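Local coordinates for protein betainyl-CoA thiolase (PDB 2HLJ) that probably acts on acyl-CoA thioesters as a hotdog-fold thioesterase or acyltransferase, with betainyl-CoA as its likely substrate, at residues A[56-70]-A[101-115]. Residues are numbered along the deposited sequence; the frame is centred on the assembly and turned at random. Where two conformers were deposited one is given.
Sequences SLFTLEAHINYLHEV and FDEVLAASEQMLLHV
Strand 57-66 runs antiparallel beside strand 106-114, from Leu57 opposite His114 to Tyr66 opposite Ala106, joining one of the two outermost strands of the chain's own sheet to its neighbour. Phe58 and Leu113 exchange two backbone hydrogen bonds, N to O 2.8 Å each way. The register then slips by one residue at a classic beta bulge, where Leu60 and Glu61 both face Met111: Leu60 N gives to Met111 O, Met111 N to Glu61 O. Leu60 turns across the neighbouring strand, its CD1 4.0 Å from CG of Met111 and its CG against CB of Leu113.

Farther along, a chi1 of -176° turns the Ser108 hydroxyl away from its own N, and from there Ser108 OG donates to His63 O over 2.6 Å; it also accepts from Gln110 NE2, in the amide plane of that side chain. Past the strand end, Leu105 O accepts from both Leu67 N and His68 N, which arrive from one face of its carbonyl. The His68 ring is fixed from two directions. His68 NE2 donates to Glu103 OE2 at 2.7 Å, within the imidazole plane but from above the carboxylate plane, while the edge of Phe101 meets the imidazole face in a T-shaped stack, centroids 4.8 Å apart and planes at 84°. Replacing His68 by alanine would probably leave the Glu103 carboxylate without this donor and the Phe101 edge without a ring face to meet.

Helix 25-43 covers the face bearing Leu57, Ala106, Ser108 and Gln110, through Met40, Tyr28, Phe32 and Leu29. Residues 61-65 pair antiparallel with a strand of the second subunit, and Thr59 OG1 bonds Asp25 of that subunit and a glycerol, probably from the crystallisation liquor. A curved antiparallel sheet wrapped round a long helix and continued across a dimer interface is the hallmark of the hotdog fold of acyl-CoA thioesterases.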
loop_
_atom_site.group_PDB
_atom_site.type_symbol
_atom_site.label_atom_id
_atom_site.label_comp_id
_atom_site.label_asym_id
_atom_site.label_seq_id
_atom_site.Cartn_x
_atom_site.Cartn_y
_atom_site.Cartn_z
ATOM N N SER A 56 1.892 18.287 -2.795
ATOM C CA SER A 56 2.772 18.737 -1.698
ATOM C C SER A 56 2.753 17.790 -0.508
ATOM O O SER A 56 3.247 18.151 0.564
ATOM C CB SER A 56 2.316 20.107 -1.181
ATOM O OG SER A 56 0.953 20.032 -0.787
ATOM N N LEU A 57 2.151 16.610 -0.650
ATOM C CA LEU A 57 2.151 15.621 0.431
ATOM C C LEU A 57 3.032 14.422 0.063
ATOM O O LEU A 57 2.921 13.894 -1.030
ATOM C CB LEU A 57 0.744 15.116 0.687
ATOM C CG LEU A 57 -0.262 16.095 1.253
ATOM C CD1 LEU A 57 -1.532 15.337 1.522
ATOM C CD2 LEU A 57 0.251 16.770 2.525
ATOM N N PHE A 58 3.881 13.993 0.976
ATOM C CA PHE A 58 4.647 12.777 0.794
ATOM C C PHE A 58 4.081 11.766 1.783
ATOM O O PHE A 58 4.005 12.041 2.983
ATOM C CB PHE A 58 6.128 13.056 1.077
ATOM C CG PHE A 58 7.042 11.832 0.951
ATOM C CD1 PHE A 58 7.347 11.287 -0.300
ATOM C CD2 PHE A 58 7.590 11.238 2.086
ATOM C CE1 PHE A 58 8.195 10.171 -0.413
ATOM C CE2 PHE A 58 8.443 10.124 1.995
ATOM C CZ PHE A 58 8.745 9.586 0.747
ATOM N N THR A 59 3.646 10.613 1.299
ATOM C CA THR A 59 3.154 9.605 2.216
ATOM C C THR A 59 4.358 9.007 2.943
ATOM O O THR A 59 5.274 8.532 2.298
ATOM C CB THR A 59 2.382 8.515 1.503
ATOM O OG1 THR A 59 1.347 9.095 0.689
ATOM C CG2 THR A 59 1.747 7.601 2.549
ATOM N N LEU A 60 4.356 9.091 4.267
ATOM C CA LEU A 60 5.449 8.589 5.093
ATOM C C LEU A 60 5.312 7.078 5.321
ATOM O O LEU A 60 6.298 6.352 5.309
ATOM C CB LEU A 60 5.479 9.303 6.447
ATOM C CG LEU A 60 5.896 10.765 6.411
ATOM C CD1 LEU A 60 5.689 11.418 7.755
ATOM C CD2 LEU A 60 7.333 10.857 5.954
ATOM N N GLU A 61 4.075 6.633 5.496
ATOM C CA GLU A 61 3.788 5.324 6.061
ATOM C C GLU A 61 2.312 5.031 5.878
ATOM O O GLU A 61 1.481 5.922 6.010
ATOM C CB GLU A 61 4.116 5.365 7.555
ATOM C CG GLU A 61 4.268 4.041 8.237
ATOM C CD GLU A 61 4.731 4.180 9.683
ATOM O OE1 GLU A 61 5.023 5.310 10.166
ATOM O OE2 GLU A 61 4.831 3.137 10.337
ATOM N N ALA A 62 1.979 3.776 5.608
ATOM C CA ALA A 62 0.607 3.353 5.481
ATOM C C ALA A 62 0.472 1.895 5.863
ATOM O O ALA A 62 1.389 1.082 5.634
ATOM C CB ALA A 62 0.106 3.561 4.035
ATOM N N HIS A 63 -0.665 1.573 6.480
ATOM C CA HIS A 63 -1.073 0.188 6.690
ATOM C C HIS A 63 -2.298 -0.016 5.821
ATOM O O HIS A 63 -3.051 0.919 5.609
ATOM C CB HIS A 63 -1.433 -0.092 8.157
ATOM C CG HIS A 63 -1.300 -1.538 8.536
ATOM N ND1 HIS A 63 -2.387 -2.365 8.642
ATOM C CD2 HIS A 63 -0.217 -2.316 8.769
ATOM C CE1 HIS A 63 -1.983 -3.585 8.928
ATOM N NE2 HIS A 63 -0.669 -3.585 9.008
ATOM N N ILE A 64 -2.492 -1.219 5.298
ATOM C CA ILE A 64 -3.718 -1.506 4.601
ATOM C C ILE A 64 -4.197 -2.899 4.905
ATOM O O ILE A 64 -3.431 -3.863 4.873
ATOM C CB ILE A 64 -3.610 -1.213 3.076
ATOM C CG1 ILE A 64 -4.872 -1.645 2.369
ATOM C CG2 ILE A 64 -2.448 -1.881 2.454
ATOM C CD1 ILE A 64 -4.950 -1.002 1.016
ATOM N N ASN A 65 -5.471 -2.979 5.266
ATOM C CA ASN A 65 -6.140 -4.258 5.453
ATOM C C ASN A 65 -7.065 -4.521 4.314
ATOM O O ASN A 65 -7.899 -3.676 4.017
ATOM C CB ASN A 65 -6.929 -4.225 6.726
ATOM C CG ASN A 65 -6.032 -4.087 7.911
ATOM O OD1 ASN A 65 -5.577 -2.987 8.228
ATOM N ND2 ASN A 65 -5.706 -5.206 8.530
ATOM N N TYR A 66 -6.977 -5.715 3.731
ATOM C CA TYR A 66 -7.851 -6.079 2.617
ATOM C C TYR A 66 -8.830 -7.132 3.116
ATOM O O TYR A 66 -8.414 -8.228 3.455
ATOM C CB TYR A 66 -7.035 -6.652 1.469
ATOM C CG TYR A 66 -5.921 -5.770 0.966
ATOM C CD1 TYR A 66 -4.627 -5.859 1.503
ATOM C CD2 TYR A 66 -6.114 -4.934 -0.136
ATOM C CE1 TYR A 66 -3.600 -5.090 1.005
ATOM C CE2 TYR A 66 -5.090 -4.193 -0.637
ATOM C CZ TYR A 66 -3.846 -4.250 -0.065
ATOM O OH TYR A 66 -2.847 -3.466 -0.606
ATOM N N LEU A 67 -10.106 -6.757 3.231
ATOM C CA LEU A 67 -11.137 -7.633 3.787
ATOM C C LEU A 67 -11.859 -8.420 2.701
ATOM O O LEU A 67 -12.291 -9.533 2.951
ATOM C CB LEU A 67 -12.136 -6.825 4.626
ATOM C CG LEU A 67 -11.602 -6.114 5.878
ATOM C CD1 LEU A 67 -10.701 -7.029 6.733
ATOM C CD2 LEU A 67 -10.851 -4.852 5.566
ATOM N N HIS A 68 -11.955 -7.861 1.493
ATOM C CA HIS A 68 -12.711 -8.471 0.414
ATOM C C HIS A 68 -12.124 -8.165 -0.948
ATOM O O HIS A 68 -11.585 -7.072 -1.217
ATOM C CB HIS A 68 -14.144 -7.971 0.433
ATOM C CG HIS A 68 -14.873 -8.339 1.678
ATOM N ND1 HIS A 68 -15.423 -9.586 1.866
ATOM C CD2 HIS A 68 -15.091 -7.651 2.822
ATOM C CE1 HIS A 68 -15.978 -9.641 3.064
ATOM N NE2 HIS A 68 -15.782 -8.483 3.668
ATOM N N GLU A 69 -12.205 -9.175 -1.790
ATOM C CA GLU A 69 -11.894 -9.039 -3.214
ATOM C C GLU A 69 -12.871 -8.081 -3.848
ATOM O O GLU A 69 -14.026 -7.958 -3.420
ATOM C CB GLU A 69 -11.939 -10.405 -3.916
ATOM C CG GLU A 69 -13.360 -10.937 -4.186
ATOM C CD GLU A 69 -14.145 -11.291 -2.896
ATOM O OE1 GLU A 69 -13.508 -11.552 -1.839
ATOM O OE2 GLU A 69 -15.399 -11.314 -2.945
ATOM N N VAL A 70 -12.407 -7.396 -4.884
ATOM C CA VAL A 70 -13.245 -6.480 -5.618
ATOM C C VAL A 70 -13.117 -6.849 -7.073
ATOM O O VAL A 70 -12.017 -6.974 -7.603
ATOM C CB VAL A 70 -12.829 -5.017 -5.351
ATOM C CG1 VAL A 70 -13.705 -4.079 -6.113
ATOM C CG2 VAL A 70 -12.903 -4.722 -3.842
ATOM N N PHE A 101 -23.544 -3.730 0.274
ATOM C CA PHE A 101 -22.669 -4.562 1.093
ATOM C C PHE A 101 -22.186 -3.674 2.212
ATOM O O PHE A 101 -21.463 -2.734 1.966
ATOM C CB PHE A 101 -21.484 -5.044 0.247
ATOM C CG PHE A 101 -20.594 -6.022 0.952
ATOM C CD1 PHE A 101 -21.020 -7.333 1.165
ATOM C CD2 PHE A 101 -19.338 -5.634 1.416
ATOM C CE1 PHE A 101 -20.202 -8.238 1.807
ATOM C CE2 PHE A 101 -18.512 -6.537 2.068
ATOM C CZ PHE A 101 -18.944 -7.838 2.265
ATOM N N ASP A 102 -22.609 -3.944 3.436
ATOM C CA ASP A 102 -22.426 -2.987 4.512
ATOM C C ASP A 102 -21.313 -3.358 5.474
ATOM O O ASP A 102 -21.525 -3.360 6.689
ATOM C CB ASP A 102 -23.753 -2.725 5.267
ATOM C CG ASP A 102 -24.339 -3.967 5.903
ATOM O OD1 ASP A 102 -24.162 -5.078 5.334
ATOM O OD2 ASP A 102 -24.992 -3.829 6.970
ATOM N N GLU A 103 -20.157 -3.732 4.928
ATOM C CA GLU A 103 -18.883 -3.725 5.664
ATOM C C GLU A 103 -17.778 -3.237 4.727
ATOM O O GLU A 103 -17.944 -3.232 3.494
ATOM C CB GLU A 103 -18.549 -5.093 6.250
ATOM C CG GLU A 103 -18.370 -6.248 5.269
ATOM C CD GLU A 103 -18.155 -7.616 5.972
ATOM O OE1 GLU A 103 -19.178 -8.210 6.426
ATOM O OE2 GLU A 103 -16.974 -8.103 6.036
ATOM N N VAL A 104 -16.659 -2.788 5.276
ATOM C CA VAL A 104 -15.636 -2.267 4.395
ATOM C C VAL A 104 -14.994 -3.387 3.569
ATOM O O VAL A 104 -14.820 -4.510 4.029
ATOM C CB VAL A 104 -14.561 -1.423 5.109
ATOM C CG1 VAL A 104 -15.218 -0.229 5.804
ATOM C CG2 VAL A 104 -13.739 -2.272 6.078
ATOM N N LEU A 105 -14.646 -3.035 2.337
ATOM C CA LEU A 105 -13.897 -3.887 1.445
ATOM C C LEU A 105 -12.417 -3.877 1.758
ATOM O O LEU A 105 -11.709 -4.872 1.516
ATOM C CB LEU A 105 -14.097 -3.401 0.004
ATOM C CG LEU A 105 -15.552 -3.282 -0.470
ATOM C CD1 LEU A 105 -15.618 -2.759 -1.878
ATOM C CD2 LEU A 105 -16.200 -4.648 -0.378
ATOM N N ALA A 106 -11.942 -2.701 2.160
ATOM C CA ALA A 106 -10.558 -2.467 2.562
ATOM C C ALA A 106 -10.515 -1.170 3.347
ATOM O O ALA A 106 -11.428 -0.354 3.246
ATOM C CB ALA A 106 -9.670 -2.331 1.343
ATOM N N ALA A 107 -9.458 -0.996 4.125
ATOM C CA ALA A 107 -9.232 0.219 4.937
ATOM C C ALA A 107 -7.725 0.494 5.024
ATOM O O ALA A 107 -6.907 -0.453 4.976
ATOM C CB ALA A 107 -9.851 0.031 6.324
ATOM N N SER A 108 -7.336 1.762 5.150
ATOM C CA SER A 108 -5.932 2.114 5.255
ATOM C C SER A 108 -5.745 3.284 6.164
ATOM O O SER A 108 -6.402 4.309 5.978
ATOM C CB SER A 108 -5.382 2.515 3.869
ATOM O OG SER A 108 -3.997 2.761 3.966
ATOM N N GLU A 109 -4.815 3.141 7.115
ATOM C CA GLU A 109 -4.382 4.202 7.996
ATOM C C GLU A 109 -3.097 4.746 7.417
ATOM O O GLU A 109 -2.222 3.966 7.074
ATOM C CB GLU A 109 -4.094 3.606 9.391
ATOM C CG GLU A 109 -3.818 4.659 10.454
ATOM C CD GLU A 109 -3.321 4.075 11.761
ATOM O OE1 GLU A 109 -3.170 2.827 11.848
ATOM O OE2 GLU A 109 -3.096 4.867 12.709
ATOM N N GLN A 110 -2.965 6.069 7.304
ATOM C CA GLN A 110 -1.802 6.650 6.682
ATOM C C GLN A 110 -1.347 7.873 7.397
ATOM O O GLN A 110 -2.156 8.593 7.989
ATOM C CB GLN A 110 -2.111 7.075 5.244
ATOM C CG GLN A 110 -2.963 6.071 4.514
ATOM C CD GLN A 110 -2.927 6.275 3.046
ATOM O OE1 GLN A 110 -2.664 7.374 2.569
ATOM N NE2 GLN A 110 -3.204 5.223 2.310
HETATM N N MSE A 111 -0.050 8.111 7.305
HETATM C CA MSE A 111 0.554 9.346 7.780
HETATM C C MSE A 111 1.227 10.050 6.603
HETATM O O MSE A 111 2.024 9.455 5.891
HETATM C CB MSE A 111 1.580 9.042 8.881
HETATM C CG MSE A 111 2.235 10.287 9.454
HETATM SE SE MSE A 111 1.008 11.258 10.570
HETATM C CE MSE A 111 0.865 9.997 12.039
ATOM N N LEU A 112 0.910 11.323 6.421
ATOM C CA LEU A 112 1.380 12.100 5.272
ATOM C C LEU A 112 2.091 13.352 5.782
ATOM O O LEU A 112 1.707 13.886 6.812
ATOM C CB LEU A 112 0.181 12.494 4.414
ATOM C CG LEU A 112 -0.817 11.397 4.009
ATOM C CD1 LEU A 112 -2.199 11.865 4.168
ATOM C CD2 LEU A 112 -0.567 11.007 2.541
ATOM N N LEU A 113 3.154 13.747 5.084
ATOM C CA LEU A 113 3.998 14.893 5.410
ATOM C C LEU A 113 3.786 15.986 4.382
ATOM O O LEU A 113 3.853 15.717 3.161
ATOM C CB LEU A 113 5.483 14.484 5.380
ATOM C CG LEU A 113 6.522 15.590 5.629
ATOM C CD1 LEU A 113 6.366 16.156 7.015
ATOM C CD2 LEU A 113 7.934 15.085 5.437
ATOM N N HIS A 114 3.543 17.209 4.860
ATOM C CA HIS A 114 3.451 18.360 3.974
ATOM C C HIS A 114 4.864 18.828 3.700
ATOM O O HIS A 114 5.627 19.109 4.617
ATOM C CB HIS A 114 2.594 19.476 4.586
ATOM C CG HIS A 114 2.355 20.655 3.679
ATOM N ND1 HIS A 114 2.460 21.954 4.120
ATOM C CD2 HIS A 114 1.976 20.733 2.376
ATOM C CE1 HIS A 114 2.185 22.784 3.120
ATOM N NE2 HIS A 114 1.886 22.071 2.053
ATOM N N VAL A 115 5.206 18.920 2.432
ATOM C CA VAL A 115 6.587 19.195 2.029
ATOM C C VAL A 115 6.673 20.514 1.281
ATOM O O VAL A 115 5.796 20.858 0.523
ATOM C CB VAL A 115 7.205 18.049 1.169
ATOM C CG1 VAL A 115 7.133 16.744 1.900
ATOM C CG2 VAL A 115 6.525 17.920 -0.168
#